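Local coordinates for protein beta-fructofuranosidase (Bifidobacterium adolescentis, PDB 6NOB) that probably hydrolyses terminal beta-fructofuranoside linkages, such as that of sucrose, as a family 32 glycoside hydrolase, at residues E50-F55 with E183-E188. Sequence-based numbering, arbitrary orientation.
Sequences ERRHHF and ELHTDE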
# COMPACT_ATOMS: atom_id res chain seq x y z
N GLU A 50 -25.24 -6.26 16.53
CA GLU A 50 -24.29 -5.70 15.58
C GLU A 50 -24.77 -4.35 15.06
O GLU A 50 -25.95 -4.17 14.76
CB GLU A 50 -24.06 -6.65 14.41
CG GLU A 50 -23.55 -8.03 14.81
CD GLU A 50 -23.37 -8.96 13.63
OE1 GLU A 50 -23.31 -8.47 12.48
OE2 GLU A 50 -23.30 -10.19 13.85
N ARG A 51 -23.84 -3.40 14.95
CA ARG A 51 -24.11 -2.12 14.32
C ARG A 51 -23.69 -2.08 12.86
O ARG A 51 -24.10 -1.17 12.13
CB ARG A 51 -23.43 -0.98 15.09
CG ARG A 51 -21.92 -0.97 14.97
CD ARG A 51 -21.28 0.03 15.92
NE ARG A 51 -19.84 -0.19 16.03
CZ ARG A 51 -18.93 0.46 15.32
NH1 ARG A 51 -19.30 1.39 14.45
NH2 ARG A 51 -17.64 0.19 15.49
N ARG A 52 -22.87 -3.04 12.42
CA ARG A 52 -22.50 -3.21 11.03
C ARG A 52 -22.53 -4.70 10.71
O ARG A 52 -22.23 -5.53 11.56
CB ARG A 52 -21.12 -2.62 10.72
CG ARG A 52 -21.08 -1.11 10.69
CD ARG A 52 -19.66 -0.57 10.63
NE ARG A 52 -19.65 0.88 10.46
CZ ARG A 52 -18.57 1.65 10.63
NH1 ARG A 52 -17.42 1.11 10.98
NH2 ARG A 52 -18.66 2.96 10.46
N HIS A 53 -22.91 -5.02 9.47
CA HIS A 53 -23.01 -6.42 9.07
C HIS A 53 -22.80 -6.55 7.57
O HIS A 53 -23.29 -5.73 6.79
CB HIS A 53 -24.36 -7.02 9.47
CG HIS A 53 -24.49 -8.48 9.17
ND1 HIS A 53 -23.97 -9.46 9.98
CD2 HIS A 53 -25.08 -9.13 8.14
CE1 HIS A 53 -24.23 -10.65 9.47
NE2 HIS A 53 -24.91 -10.48 8.35
N HIS A 54 -22.06 -7.58 7.19
CA HIS A 54 -21.84 -7.92 5.79
C HIS A 54 -22.86 -8.98 5.39
O HIS A 54 -22.79 -10.12 5.84
CB HIS A 54 -20.41 -8.42 5.58
CG HIS A 54 -20.14 -8.99 4.22
ND1 HIS A 54 -19.02 -9.75 3.94
CD2 HIS A 54 -20.83 -8.91 3.06
CE1 HIS A 54 -19.04 -10.12 2.68
NE2 HIS A 54 -20.13 -9.62 2.12
N PHE A 55 -23.82 -8.59 4.55
CA PHE A 55 -24.84 -9.50 4.05
C PHE A 55 -24.35 -10.18 2.78
O PHE A 55 -23.70 -9.55 1.93
CB PHE A 55 -26.14 -8.76 3.74
CG PHE A 55 -26.83 -8.20 4.95
CD1 PHE A 55 -27.75 -8.97 5.65
CD2 PHE A 55 -26.58 -6.91 5.37
CE1 PHE A 55 -28.39 -8.46 6.76
CE2 PHE A 55 -27.22 -6.39 6.48
CZ PHE A 55 -28.13 -7.17 7.18
N GLU A 183 -16.58 -9.39 17.27
CA GLU A 183 -16.86 -8.55 18.43
C GLU A 183 -16.63 -7.07 18.14
O GLU A 183 -17.13 -6.22 18.88
CB GLU A 183 -16.00 -8.98 19.61
CG GLU A 183 -16.17 -10.44 20.01
CD GLU A 183 -15.06 -11.33 19.48
OE1 GLU A 183 -14.59 -11.08 18.35
OE2 GLU A 183 -14.66 -12.27 20.19
N LEU A 184 -15.89 -6.74 17.08
CA LEU A 184 -15.65 -5.34 16.76
C LEU A 184 -16.91 -4.62 16.28
O LEU A 184 -16.94 -3.39 16.27
CB LEU A 184 -14.55 -5.23 15.70
CG LEU A 184 -13.14 -5.47 16.24
CD1 LEU A 184 -12.14 -5.62 15.11
CD2 LEU A 184 -12.73 -4.35 17.18
N HIS A 185 -17.94 -5.37 15.90
CA HIS A 185 -19.22 -4.80 15.49
C HIS A 185 -20.30 -4.96 16.55
O HIS A 185 -21.44 -4.53 16.32
CB HIS A 185 -19.67 -5.43 14.17
CG HIS A 185 -18.88 -4.97 12.99
ND1 HIS A 185 -18.97 -5.57 11.75
CD2 HIS A 185 -17.97 -3.98 12.85
CE1 HIS A 185 -18.16 -4.96 10.91
NE2 HIS A 185 -17.54 -3.99 11.55
N THR A 186 -19.99 -5.58 17.69
CA THR A 186 -20.93 -5.68 18.80
C THR A 186 -20.43 -4.97 20.05
O THR A 186 -21.16 -4.91 21.04
CB THR A 186 -21.23 -7.15 19.13
OG1 THR A 186 -20.00 -7.84 19.39
CG2 THR A 186 -21.93 -7.81 17.96
N ASP A 187 -19.20 -4.46 20.03
CA ASP A 187 -18.61 -3.77 21.18
C ASP A 187 -17.93 -2.51 20.63
O ASP A 187 -16.86 -2.59 20.02
CB ASP A 187 -17.63 -4.67 21.91
CG ASP A 187 -17.12 -4.05 23.20
OD1 ASP A 187 -17.40 -2.86 23.46
OD2 ASP A 187 -16.44 -4.77 23.97
N GLU A 188 -18.56 -1.35 20.85
CA GLU A 188 -18.02 -0.10 20.34
C GLU A 188 -16.79 0.37 21.10
O GLU A 188 -16.12 1.31 20.65
CB GLU A 188 -19.09 0.99 20.37
CG GLU A 188 -20.22 0.75 19.38
CD GLU A 188 -21.29 1.82 19.46
OE1 GLU A 188 -22.07 1.82 20.45
OE2 GLU A 188 -21.36 2.67 18.54
O HOH W 1 -15.44 -1.10 16.67
O HOH W 2 -16.24 -1.44 11.25
O HOH W 3 -20.56 -7.86 11.52
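His185 lies with one ring face against Arg52: CB of Arg52 stands 3.7 Å from the ring centroid and 7° off its normal, which identifies a CH-pi contact over the middle of the ring. Water ties down both ring nitrogens. One molecule joins His185 ND1 to the carbonyl O of Arg52; another, in the plane of the Arg52 guanidinium, links NH1 of Arg52 to His185 NE2. The Arg52 chain, extended from CG to NE, carries its guanidinium past the ring, the two planes about perpendicular, to a salt bridge between NH1 and Asp156.

A direct backbone hydrogen bond runs from Arg51 N to His185 O, 3.0 Å long and 158° at the hydrogen. CA of Glu50 approaches the same oxygen at 3.2 Å in a CA-H...O contact, so this carbonyl receives two neighbouring backbone groups. With chi1 at 70°, CG of Arg51 sits between its backbone N and carbonyl carbon, and the extended chain reaches Glu188, whose CG is 3.5 Å from Arg51 NE. Glu188 OE2, 4.1 Å from Arg51 NE, lies well out of the guanidinium plane with no N-H pointing at it, so the opposite charges are near without a salt bridge. A water bridges Arg51 NH2, weakly, to Leu184 O. Beside the backbone bond, Glu50 CG packs on Thr186 CG2 at 3.5 Å, while Glu50 OE1 accepts a 2.8 Å bond from His53 ND1.

This partly hydrated interface docks the start of edge strand 52-58, in the N-terminal beta-sheet region, onto the loop before strand 190-202 of the family 32 catalytic domain, characteristically a five-bladed beta-propeller.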